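Local coordinates for protein glycerol-3-phosphate dehydrogenase [NAD(P)+] (Coxiella burnetii, PDB 3K96) that probably reduces dihydroxyacetone phosphate to sn-glycerol 3-phosphate with NADH or NADPH, supplying the precursor of phospholipid synthesis, at residues L44-A49 and E167-L172; W58-D63 and V106-A111; E145-A148 and Q153-M156; G213-I218 and G248-V253; D227-G232 and Q343-L348. All coordinates share one frame; numbering follows the deposited sequence.

Interaction 1: residues L44-A49 and E167-L172; sequences LALVLA and EVAANL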
# COMPACT_ATOMS: atom_id res chain seq x y z
N LEU A 44 1.09 -12.81 -20.41
CA LEU A 44 1.03 -11.75 -21.44
C LEU A 44 0.74 -12.38 -22.82
O LEU A 44 -0.02 -11.83 -23.62
CB LEU A 44 2.34 -10.97 -21.46
CG LEU A 44 2.50 -9.93 -20.36
CD1 LEU A 44 3.97 -9.54 -20.18
CD2 LEU A 44 1.59 -8.73 -20.62
N ALA A 45 1.35 -13.53 -23.07
CA ALA A 45 1.14 -14.23 -24.35
C ALA A 45 -0.31 -14.64 -24.50
O ALA A 45 -0.86 -14.60 -25.61
CB ALA A 45 2.09 -15.45 -24.47
N LEU A 46 -0.94 -15.02 -23.38
CA LEU A 46 -2.35 -15.41 -23.40
C LEU A 46 -3.24 -14.22 -23.62
O LEU A 46 -4.22 -14.31 -24.36
CB LEU A 46 -2.77 -16.10 -22.09
CG LEU A 46 -2.27 -17.51 -21.86
CD1 LEU A 46 -2.58 -17.97 -20.44
CD2 LEU A 46 -2.90 -18.42 -22.92
N VAL A 47 -2.96 -13.11 -22.95
CA VAL A 47 -3.77 -11.92 -23.14
C VAL A 47 -3.85 -11.57 -24.63
O VAL A 47 -4.93 -11.29 -25.14
CB VAL A 47 -3.21 -10.72 -22.35
CG1 VAL A 47 -3.84 -9.43 -22.83
CG2 VAL A 47 -3.42 -10.94 -20.82
N LEU A 48 -2.71 -11.58 -25.31
CA LEU A 48 -2.68 -11.24 -26.73
C LEU A 48 -3.26 -12.34 -27.61
O LEU A 48 -4.07 -12.07 -28.48
CB LEU A 48 -1.23 -10.92 -27.17
CG LEU A 48 -0.55 -9.76 -26.44
CD1 LEU A 48 0.90 -9.62 -26.82
CD2 LEU A 48 -1.30 -8.45 -26.66
N ALA A 49 -2.84 -13.59 -27.40
CA ALA A 49 -3.29 -14.70 -28.24
C ALA A 49 -4.81 -14.90 -28.15
O ALA A 49 -5.48 -15.22 -29.16
CB ALA A 49 -2.50 -16.01 -27.93
N GLU A 167 -3.58 -14.30 -11.84
CA GLU A 167 -4.84 -13.52 -11.91
C GLU A 167 -5.10 -12.97 -13.31
O GLU A 167 -6.26 -12.85 -13.75
CB GLU A 167 -4.86 -12.40 -10.86
CG GLU A 167 -4.83 -12.93 -9.39
CD GLU A 167 -5.07 -11.82 -8.33
OE1 GLU A 167 -4.87 -10.63 -8.65
OE2 GLU A 167 -5.48 -12.17 -7.17
N VAL A 168 -4.02 -12.62 -14.01
CA VAL A 168 -4.14 -12.15 -15.39
C VAL A 168 -4.64 -13.33 -16.24
O VAL A 168 -5.59 -13.17 -16.99
CB VAL A 168 -2.82 -11.57 -15.93
CG1 VAL A 168 -2.90 -11.35 -17.48
CG2 VAL A 168 -2.48 -10.29 -15.17
N ALA A 169 -4.05 -14.51 -16.07
CA ALA A 169 -4.48 -15.69 -16.83
C ALA A 169 -5.95 -15.99 -16.58
O ALA A 169 -6.67 -16.43 -17.49
CB ALA A 169 -3.62 -16.93 -16.51
N ALA A 170 -6.40 -15.74 -15.34
CA ALA A 170 -7.78 -15.97 -14.95
C ALA A 170 -8.69 -14.86 -15.42
O ALA A 170 -9.88 -14.90 -15.20
CB ALA A 170 -7.90 -16.17 -13.40
N ASN A 171 -8.12 -13.85 -16.05
CA ASN A 171 -8.88 -12.72 -16.57
C ASN A 171 -9.54 -11.86 -15.49
O ASN A 171 -10.59 -11.28 -15.71
CB ASN A 171 -9.94 -13.19 -17.58
CG ASN A 171 -10.49 -12.06 -18.42
OD1 ASN A 171 -9.75 -11.18 -18.85
ND2 ASN A 171 -11.78 -12.10 -18.69
N LEU A 172 -8.90 -11.78 -14.32
CA LEU A 172 -9.34 -10.88 -13.25
C LEU A 172 -8.84 -9.45 -13.56
O LEU A 172 -7.79 -9.30 -14.18
CB LEU A 172 -8.81 -11.37 -11.91
CG LEU A 172 -9.43 -12.69 -11.46
CD1 LEU A 172 -8.73 -13.27 -10.22
CD2 LEU A 172 -10.96 -12.56 -11.21

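Interaction 2: residues W58-D63 and V106-A111; sequences WSYESD and VVPSFA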
# COMPACT_ATOMS: atom_id res chain seq x y z
N TRP A 58 9.02 -17.80 -26.71
CA TRP A 58 10.32 -18.47 -26.66
C TRP A 58 10.81 -18.66 -25.24
O TRP A 58 10.62 -17.80 -24.37
CB TRP A 58 11.35 -17.64 -27.42
CG TRP A 58 12.78 -18.13 -27.37
CD1 TRP A 58 13.36 -19.09 -28.17
CD2 TRP A 58 13.84 -17.63 -26.53
NE1 TRP A 58 14.69 -19.24 -27.85
CE2 TRP A 58 15.01 -18.36 -26.85
CE3 TRP A 58 13.90 -16.65 -25.52
CZ2 TRP A 58 16.23 -18.13 -26.21
CZ3 TRP A 58 15.11 -16.42 -24.89
CH2 TRP A 58 16.27 -17.16 -25.24
N SER A 59 11.45 -19.80 -25.02
CA SER A 59 12.05 -20.12 -23.75
C SER A 59 13.45 -20.62 -24.00
O SER A 59 13.67 -21.37 -24.96
CB SER A 59 11.26 -21.23 -23.06
OG SER A 59 11.89 -21.61 -21.85
N TYR A 60 14.39 -20.22 -23.15
CA TYR A 60 15.77 -20.69 -23.26
C TYR A 60 16.00 -22.09 -22.63
O TYR A 60 17.04 -22.71 -22.87
CB TYR A 60 16.77 -19.66 -22.72
CG TYR A 60 16.47 -19.09 -21.35
CD1 TYR A 60 16.87 -19.74 -20.20
CD2 TYR A 60 15.83 -17.85 -21.22
CE1 TYR A 60 16.61 -19.20 -18.95
CE2 TYR A 60 15.56 -17.31 -19.99
CZ TYR A 60 15.96 -17.98 -18.85
OH TYR A 60 15.70 -17.45 -17.61
N GLU A 61 15.04 -22.57 -21.84
CA GLU A 61 15.08 -23.92 -21.25
C GLU A 61 14.52 -24.86 -22.36
O GLU A 61 13.31 -24.98 -22.52
CB GLU A 61 14.23 -23.95 -19.96
CG GLU A 61 14.53 -22.81 -18.93
CD GLU A 61 13.49 -22.69 -17.77
OE1 GLU A 61 13.63 -21.80 -16.89
OE2 GLU A 61 12.52 -23.48 -17.73
N SER A 62 15.38 -25.50 -23.15
CA SER A 62 14.94 -26.32 -24.35
C SER A 62 13.94 -27.49 -24.14
O SER A 62 13.07 -27.76 -25.02
CB SER A 62 16.18 -26.81 -25.11
OG SER A 62 16.95 -25.69 -25.53
N ASP A 63 14.10 -28.19 -23.03
CA ASP A 63 13.19 -29.27 -22.67
C ASP A 63 11.80 -28.67 -22.40
O ASP A 63 10.79 -29.34 -22.52
CB ASP A 63 13.73 -29.99 -21.44
CG ASP A 63 14.23 -29.03 -20.35
OD1 ASP A 63 14.55 -27.86 -20.68
OD2 ASP A 63 14.32 -29.45 -19.18
N VAL A 106 10.52 -10.84 -21.31
CA VAL A 106 10.01 -11.05 -19.96
C VAL A 106 10.81 -12.14 -19.24
O VAL A 106 10.26 -13.07 -18.69
CB VAL A 106 8.50 -11.45 -19.98
CG1 VAL A 106 7.91 -11.32 -18.60
CG2 VAL A 106 7.70 -10.56 -20.95
N VAL A 107 12.13 -12.03 -19.25
CA VAL A 107 12.99 -12.97 -18.55
C VAL A 107 13.42 -12.35 -17.20
O VAL A 107 13.22 -11.15 -16.97
CB VAL A 107 14.20 -13.32 -19.41
CG1 VAL A 107 13.74 -13.96 -20.73
CG2 VAL A 107 15.05 -12.10 -19.69
N PRO A 108 13.97 -13.15 -16.30
CA PRO A 108 14.40 -12.51 -15.07
C PRO A 108 15.51 -11.47 -15.32
O PRO A 108 16.23 -11.54 -16.31
CB PRO A 108 14.95 -13.68 -14.25
CG PRO A 108 14.23 -14.86 -14.75
CD PRO A 108 14.10 -14.61 -16.25
N SER A 109 15.64 -10.51 -14.40
CA SER A 109 16.64 -9.47 -14.55
C SER A 109 18.07 -10.02 -14.67
O SER A 109 18.90 -9.46 -15.40
CB SER A 109 16.53 -8.45 -13.41
OG SER A 109 16.61 -9.08 -12.15
N PHE A 110 18.35 -11.13 -14.00
CA PHE A 110 19.67 -11.73 -14.06
C PHE A 110 19.94 -12.42 -15.39
O PHE A 110 21.05 -12.84 -15.62
CB PHE A 110 19.93 -12.69 -12.87
CG PHE A 110 18.86 -13.75 -12.67
CD1 PHE A 110 18.82 -14.90 -13.47
CD2 PHE A 110 17.92 -13.62 -11.65
CE1 PHE A 110 17.85 -15.89 -13.25
CE2 PHE A 110 16.96 -14.60 -11.43
CZ PHE A 110 16.91 -15.73 -12.25
N ALA A 111 18.93 -12.56 -16.25
CA ALA A 111 19.15 -13.16 -17.58
C ALA A 111 18.98 -12.14 -18.72
O ALA A 111 19.20 -12.46 -19.89
CB ALA A 111 18.20 -14.32 -17.79

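Interaction 3: residues E145-A148 and Q153-M156; sequences EVVA and QVPM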
# COMPACT_ATOMS: atom_id res chain seq x y z
N GLU A 145 19.02 1.14 -20.93
CA GLU A 145 20.38 1.43 -21.27
C GLU A 145 21.05 0.19 -21.90
O GLU A 145 21.79 0.31 -22.90
CB GLU A 145 21.16 1.99 -20.07
CG GLU A 145 22.56 2.44 -20.42
CD GLU A 145 23.58 1.33 -20.31
OE1 GLU A 145 23.58 0.67 -19.24
OE2 GLU A 145 24.40 1.14 -21.24
N VAL A 146 20.76 -0.99 -21.35
CA VAL A 146 21.31 -2.20 -21.93
C VAL A 146 20.75 -2.34 -23.35
O VAL A 146 21.48 -2.62 -24.29
CB VAL A 146 20.96 -3.44 -21.12
CG1 VAL A 146 21.51 -4.67 -21.82
CG2 VAL A 146 21.50 -3.32 -19.65
N VAL A 147 19.44 -2.12 -23.50
CA VAL A 147 18.85 -2.24 -24.80
C VAL A 147 19.45 -1.20 -25.78
O VAL A 147 19.94 -1.57 -26.87
CB VAL A 147 17.31 -2.12 -24.77
CG1 VAL A 147 16.77 -2.11 -26.19
CG2 VAL A 147 16.65 -3.30 -23.99
N ALA A 148 19.46 0.07 -25.39
CA ALA A 148 19.97 1.14 -26.26
C ALA A 148 21.46 0.99 -26.59
O ALA A 148 21.85 1.05 -27.76
CB ALA A 148 19.68 2.52 -25.65
N GLN A 153 19.67 2.62 -30.51
CA GLN A 153 18.55 3.41 -30.04
C GLN A 153 17.25 3.11 -30.76
O GLN A 153 16.71 3.95 -31.48
CB GLN A 153 18.90 4.87 -30.20
CG GLN A 153 20.04 5.30 -29.27
CD GLN A 153 19.59 5.33 -27.79
OE1 GLN A 153 18.40 5.19 -27.47
NE2 GLN A 153 20.54 5.55 -26.91
N VAL A 154 16.74 1.92 -30.52
CA VAL A 154 15.50 1.48 -31.11
C VAL A 154 14.30 1.97 -30.29
O VAL A 154 14.46 2.39 -29.16
CB VAL A 154 15.48 -0.05 -31.12
CG1 VAL A 154 16.65 -0.61 -32.02
CG2 VAL A 154 15.55 -0.60 -29.68
N PRO A 155 13.11 1.95 -30.88
CA PRO A 155 11.96 2.26 -30.07
C PRO A 155 11.85 1.24 -28.89
O PRO A 155 11.96 0.03 -29.09
CB PRO A 155 10.79 2.11 -31.04
CG PRO A 155 11.41 2.32 -32.44
CD PRO A 155 12.78 1.71 -32.30
N MET A 156 11.64 1.76 -27.68
CA MET A 156 11.62 0.94 -26.47
C MET A 156 10.42 1.24 -25.60
O MET A 156 9.87 2.32 -25.66
CB MET A 156 12.86 1.27 -25.64
CG MET A 156 14.16 0.95 -26.26
SD MET A 156 15.48 1.15 -25.05
CE MET A 156 15.72 2.92 -24.89

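Interaction 4: residues G213-I218 and G248-V253; sequences GSVKNI and GRLVSV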
# COMPACT_ATOMS: atom_id res chain seq x y z
N GLY A 213 10.33 -0.52 -10.33
CA GLY A 213 10.29 -1.95 -10.47
C GLY A 213 11.56 -2.63 -10.00
O GLY A 213 11.54 -3.78 -9.62
N SER A 214 12.68 -1.93 -10.01
CA SER A 214 13.93 -2.58 -9.62
C SER A 214 14.12 -2.61 -8.10
O SER A 214 15.04 -3.24 -7.60
CB SER A 214 15.12 -1.88 -10.29
OG SER A 214 15.38 -0.62 -9.68
N VAL A 215 13.26 -1.91 -7.37
CA VAL A 215 13.35 -1.86 -5.91
C VAL A 215 12.23 -2.61 -5.17
O VAL A 215 12.43 -3.05 -4.06
CB VAL A 215 13.35 -0.41 -5.45
CG1 VAL A 215 13.39 -0.32 -3.92
CG2 VAL A 215 14.54 0.32 -6.05
N LYS A 216 11.07 -2.81 -5.80
CA LYS A 216 9.94 -3.40 -5.09
C LYS A 216 10.18 -4.78 -4.47
O LYS A 216 9.67 -5.05 -3.39
CB LYS A 216 8.71 -3.48 -5.95
CG LYS A 216 8.88 -4.38 -7.14
CD LYS A 216 7.69 -5.22 -7.29
CE LYS A 216 7.89 -6.27 -8.34
NZ LYS A 216 6.93 -7.39 -8.03
N ASN A 217 10.94 -5.65 -5.14
CA ASN A 217 11.19 -6.99 -4.61
C ASN A 217 12.14 -7.00 -3.43
O ASN A 217 12.11 -7.91 -2.63
CB ASN A 217 11.73 -7.91 -5.68
CG ASN A 217 10.67 -8.32 -6.68
OD1 ASN A 217 9.47 -8.35 -6.37
ND2 ASN A 217 11.11 -8.66 -7.87
N ILE A 218 13.00 -6.00 -3.36
CA ILE A 218 13.90 -5.82 -2.25
C ILE A 218 13.02 -5.48 -1.03
O ILE A 218 13.20 -6.01 0.08
CB ILE A 218 14.85 -4.62 -2.49
CG1 ILE A 218 15.71 -4.83 -3.76
CG2 ILE A 218 15.71 -4.39 -1.24
CD1 ILE A 218 16.52 -3.58 -4.18
N GLY A 248 11.59 6.54 -3.99
CA GLY A 248 11.45 7.90 -4.53
C GLY A 248 12.78 8.62 -4.69
O GLY A 248 13.00 9.35 -5.67
N ARG A 249 13.69 8.39 -3.74
CA ARG A 249 15.02 9.00 -3.78
C ARG A 249 15.81 8.51 -5.00
O ARG A 249 16.43 9.29 -5.72
CB ARG A 249 15.78 8.70 -2.48
CG ARG A 249 17.07 9.47 -2.36
CD ARG A 249 17.73 9.35 -0.96
NE ARG A 249 16.85 9.82 0.11
CZ ARG A 249 16.25 9.05 1.01
NH1 ARG A 249 15.46 9.62 1.92
NH2 ARG A 249 16.44 7.74 1.03
N LEU A 250 15.78 7.21 -5.22
CA LEU A 250 16.44 6.62 -6.35
C LEU A 250 15.85 7.15 -7.67
O LEU A 250 16.58 7.56 -8.58
CB LEU A 250 16.30 5.11 -6.29
CG LEU A 250 16.99 4.34 -7.42
CD1 LEU A 250 18.49 4.59 -7.37
CD2 LEU A 250 16.68 2.84 -7.34
N VAL A 251 14.52 7.16 -7.75
CA VAL A 251 13.83 7.66 -8.90
C VAL A 251 14.22 9.13 -9.13
O VAL A 251 14.60 9.53 -10.26
CB VAL A 251 12.29 7.55 -8.70
CG1 VAL A 251 11.52 8.38 -9.74
CG2 VAL A 251 11.88 6.09 -8.72
N SER A 252 14.20 9.91 -8.06
CA SER A 252 14.50 11.33 -8.16
C SER A 252 15.88 11.62 -8.68
O SER A 252 16.05 12.48 -9.54
CB SER A 252 14.32 12.04 -6.81
OG SER A 252 14.45 13.44 -7.01
N VAL A 253 16.87 10.89 -8.17
CA VAL A 253 18.26 11.04 -8.59
C VAL A 253 18.49 10.71 -10.07
O VAL A 253 19.43 11.24 -10.69
CB VAL A 253 19.18 10.17 -7.72
CG1 VAL A 253 20.56 10.07 -8.34
CG2 VAL A 253 19.24 10.72 -6.30

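Interaction 5: residues D227-G232 and Q343-L348; sequences DGLKLG and QAVQEL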
# COMPACT_ATOMS: atom_id res chain seq x y z
N ASP A 227 7.26 -9.79 8.71
CA ASP A 227 6.14 -10.70 8.92
C ASP A 227 6.61 -12.04 9.49
O ASP A 227 5.93 -12.64 10.33
CB ASP A 227 5.36 -10.92 7.64
CG ASP A 227 4.51 -9.71 7.24
OD1 ASP A 227 4.35 -8.76 8.05
OD2 ASP A 227 3.98 -9.73 6.10
N GLY A 228 7.76 -12.51 9.03
CA GLY A 228 8.33 -13.75 9.50
C GLY A 228 8.65 -13.62 10.98
O GLY A 228 8.56 -14.57 11.73
N LEU A 229 9.03 -12.43 11.39
CA LEU A 229 9.30 -12.15 12.80
C LEU A 229 7.98 -11.85 13.52
O LEU A 229 7.99 -11.57 14.71
CB LEU A 229 10.22 -10.95 12.93
CG LEU A 229 11.68 -11.10 12.49
CD1 LEU A 229 12.34 -9.74 12.19
CD2 LEU A 229 12.47 -11.89 13.57
N LYS A 230 6.85 -11.89 12.80
CA LYS A 230 5.53 -11.62 13.37
C LYS A 230 5.48 -10.25 14.02
O LYS A 230 4.87 -10.09 15.07
CB LYS A 230 5.17 -12.61 14.48
CG LYS A 230 5.32 -14.06 14.14
CD LYS A 230 4.29 -14.56 13.21
CE LYS A 230 4.31 -16.09 13.27
NZ LYS A 230 3.45 -16.69 12.22
N LEU A 231 6.12 -9.27 13.40
CA LEU A 231 6.13 -7.92 13.98
C LEU A 231 4.79 -7.20 13.76
O LEU A 231 4.57 -6.11 14.32
CB LEU A 231 7.30 -7.10 13.43
CG LEU A 231 8.66 -7.63 13.90
CD1 LEU A 231 9.79 -6.80 13.32
CD2 LEU A 231 8.74 -7.65 15.45
N GLY A 232 3.91 -7.81 12.98
CA GLY A 232 2.56 -7.28 12.75
C GLY A 232 2.32 -6.37 11.54
O GLY A 232 3.26 -5.90 10.88
N GLN A 343 17.36 -8.03 14.78
CA GLN A 343 18.11 -6.82 15.03
C GLN A 343 18.00 -5.88 13.83
O GLN A 343 17.83 -4.68 14.00
CB GLN A 343 19.58 -7.14 15.30
CG GLN A 343 20.46 -5.90 15.32
CD GLN A 343 21.94 -6.23 15.27
OE1 GLN A 343 22.34 -7.36 15.52
NE2 GLN A 343 22.75 -5.25 14.92
N ALA A 344 18.07 -6.43 12.62
CA ALA A 344 18.01 -5.60 11.41
C ALA A 344 16.69 -4.81 11.28
O ALA A 344 16.70 -3.62 10.95
CB ALA A 344 18.23 -6.47 10.14
N VAL A 345 15.58 -5.47 11.52
CA VAL A 345 14.29 -4.80 11.37
C VAL A 345 14.09 -3.83 12.51
O VAL A 345 13.46 -2.77 12.32
CB VAL A 345 13.13 -5.78 11.25
CG1 VAL A 345 11.80 -5.02 11.18
CG2 VAL A 345 13.31 -6.67 9.97
N GLN A 346 14.59 -4.15 13.70
CA GLN A 346 14.43 -3.24 14.83
C GLN A 346 15.30 -1.98 14.66
O GLN A 346 14.96 -0.92 15.18
CB GLN A 346 14.67 -3.94 16.18
CG GLN A 346 13.53 -4.90 16.54
CD GLN A 346 13.69 -5.54 17.90
OE1 GLN A 346 12.81 -6.27 18.35
NE2 GLN A 346 14.80 -5.25 18.57
N GLU A 347 16.42 -2.10 13.94
CA GLU A 347 17.23 -0.92 13.62
C GLU A 347 16.46 -0.06 12.62
O GLU A 347 16.49 1.16 12.70
CB GLU A 347 18.61 -1.28 13.06
CG GLU A 347 19.58 -1.85 14.11
CD GLU A 347 20.89 -2.39 13.50
OE1 GLU A 347 21.13 -2.24 12.28
OE2 GLU A 347 21.68 -2.99 14.26
N LEU A 348 15.77 -0.68 11.67
CA LEU A 348 14.99 0.07 10.67
C LEU A 348 13.79 0.80 11.29
O LEU A 348 13.53 1.96 10.96
CB LEU A 348 14.47 -0.84 9.56
CG LEU A 348 15.50 -1.35 8.56
CD1 LEU A 348 14.83 -2.30 7.57
CD2 LEU A 348 16.14 -0.15 7.85

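Interaction 1: residues L44-A49 and E167-L172
L46 makes the first touch as helix 39-49 is followed toward its C-terminal end. L46 CD1 lies 4.2 Å from A169 CB, a fairly loose meeting of a leucine branch with the bare methyl of an alanine. The CB of L46 already points at the other segment, and a first torsion of -73° puts CG beside the backbone N, with CD1 reaching on across the gap. The backbones are nearest at this same pair, L46 CA standing 6.9 Å from A169 CA, a close approach consistent with the small residue at 169. One position further on, V47 supplies the tighter half. V47 CG2 is 3.4 Å from V168 CG1, shorter than usual carbon-carbon packing, and the two valines cross at about a right angle, each using a single branch. No hydrogen bond joins the two segments, which bury 130 Å² between them, so the evidence is for purely apolar packing. Directly after the touching pair, helix 165-169 closes in a Schellman motif at N171, whose N bonds V168 O at 2.8 Å, while L172 N bonds E167 O at 2.9 Å. V168 also lies near W40 and S163, predicted to bind NADPH and sn-glycerol 3-phosphate, and packs against N234 of the second subunit. Around the contact, A45 and A49 rest on V55 and L87 of two sheet strands, L44 and L48 press on L193 of helix 183-193, and A169 O takes a hydrogen bond from R50; helix 165-169 thus packs beside the dinucleotide-fold helix 39-49 while that helix covers the sheet.

Interaction 2: residues W58-D63 and V106-A111
A chi1 of 49° folds the ring of Y60 in between its own backbone N and carbonyl carbon, and from there it extends toward P108 and A111; on the other segment a chi1 of -60° sets V107 CG1 beside the backbone N, where it meets the ring. V107 CG1 approaches Y60 CE2 to 3.9 Å at the edge of the ring, in its plane, so the valine borders the tyrosine and does not lie over it. The hydroxyl end goes further: Y60 OH is 3.5 Å from P108 CD, the two side chains arriving from opposite directions, and 4.0 Å from A111 CB. These are van der Waals contacts, with no hydrogen bond between the segments. Local bonds shape the backbone on both sides. S59 OG accepts from E61 N at 3.3 Å with an angle of 148°, an ST turn around Y60, and also hydrogen-bonds H64 ND1. Opposite, A111 N bonds P108 O at 2.9 Å, bringing the alanine methyl to the same hydroxyl as the proline, and P108 CB sits 3.4 Å above the plane of the F110 ring, offset toward its rim. P108 further touches E306, a predicted NADPH-binding residue whose carboxylate receives the S109 backbone N-H. In the fold, both segments follow the ends of parallel strands: W58 closes strand 55-58 and pairs with I34 and G36, whereas V106 follows strand 102-105 and pairs with L35. Strand 32-35 lies between, so the contact bridges loops after its flanking strands, near the glycine-rich turn at their C-terminal ends, as in Rossmann-type folds.

Interaction 3: residues E145-A148 and Q153-M156
M156 lies along V147 with the two side chains sliding past each other in opposite directions, and its length can be traced atom by atom. From CB, which points to helix 143-151, the chain places M156 CG 4.0 Å from V147 CG1. The sulfur comes next: M156 SD is 3.7 Å from V147 CG1 and 3.8 Å from V147 CB, resting against the branch instead of one methyl alone. A bend at the last torsion (chi3 -76°) then turns M156 CE off the valine and onto the following residue, 4.1 Å from A148 CB. V147 CG1 is shared, since V154 CG2 also meets it at 4.0 Å, crossing at about a right angle. Q153 reaches back to A148 from its exposed position after the helix. Although its CB is directed away, the chain bends at chi2 (-70°) and returns the amide, so that A148 CB lies 3.4 Å from Q153 NE2 and 3.5 Å from Q153 OE1, over the flat of the amide, offset toward its N and O end, and not at its edge. The contact joins the middle of helix 143-151 to the strand that follows it, within the beta-alpha-beta crossover from strand 128-131 to strand 156-160. Chemically, methyl and thioether groups pack on V147, while A148 is packed by M156 CE and the amide face; with no hydrogen bond across, shape and dispersion alone hold the segments together.

Interaction 4: residues G213-I218 and G248-V253
V215 and L250 are the nearest backbone positions of two helical segments, their CA atoms 9.0 Å apart, and the first helix is kinked here, the backbone N of N217 and of I218 lacking the regular helical bond to the turn before, though I218 N makes a weak one to V215 O. At that spacing only side-chain ends can meet. L250 carries CG anti to its backbone N (chi1 -178°), which extends the leucine across the gap until L250 CD2 stands 3.5 Å from V215 CG2, the two side chains crossing at a slant. The branch used by V215 is the one beside its backbone N. S214 adds little: S214 OG is 4.4 Å from L250 CD2, and the hydroxyl bonds L211 O one turn back. The buried area of 71 Å² and the absence of any hydrogen bond between the segments mark a small, apolar touch. The residue after V215 is K216, the predicted proton acceptor, which leaves the same turn on another side: K216 NZ makes a weak 3.2 Å hydrogen bond to N217 OD1, a hydrogen bond to T273 OG1 and a long, weak ion pair with D269. L250 also reaches L211 in helix 206-228 and I323 beyond helix 307-320, while S214 and I218 lean on V314; the contact is thus one point in the all-helical domain where helices 206-228, 233-253 and 307-320 come together.

Interaction 5: residues D227-G232 and Q343-L348
V345 meets both L229 and L231 and is the residue of helix 341-349 through which this contact is made. Two positions earlier, Q343 braces the same helix one turn on: Q343 NE2 donates to E347 OE2 at 2.6 Å, nearly straight at 172°, the acceptor lying close to the amide plane. A344 turns to I334 instead. V345 then points at the other segment with CG1 anti to its backbone N (chi1 177°), and its two branches divide the work. V345 CG1 packs tightly on L231 CD1 at 3.4 Å, as the side chains slide past each other in opposite directions; V345 CG2 faces L229 CD1 at 3.9 Å, tip to tip. V345 sits over the notch between the two leucine ends, which approach it from the same side, V345 CB being 4.1 Å from L229 CD1 and 4.1 Å from L231 CD1. Both leucines come from the turn that ends helix 206-228, where K230 has a positive phi in a Schellman motif and K230 N bonds D227 O at 2.7 Å; G232 is already the N-cap of the next helix. R197 of the second subunit packs on L231. After V345, E347 OE1 pairs with R333. All joining of the segments is apolar. L348 continues onto L327 and Q330 of helix 326-336 and V345 touches I225, so helix 341-349 lies against helix 326-336 on one flank and the junction of helices 206-228 and 233-253 on another.

Interactions 1, 2 and 3 belong to the nucleotide-binding half of the chain, 4 and 5 to the helical half. Interactions 1 and 2 touch directly, L44 CD1 lying 3.9 Å from V106 CG2, with centres about 19 Å apart. Interaction 2, beside the predicted NADPH-binding E306, comes within about 7 Å (nearest atoms) of interaction 4, which holds the predicted catalytic K216, consistent with an active site between the two halves. Interaction 3 stands off from it, its centre about 20 Å from those of 2 and 4. Helix 206-228 connects 4 to 5, and interactions 1 and 5 both reach the second subunit: E167 bonds S233 and N234 there.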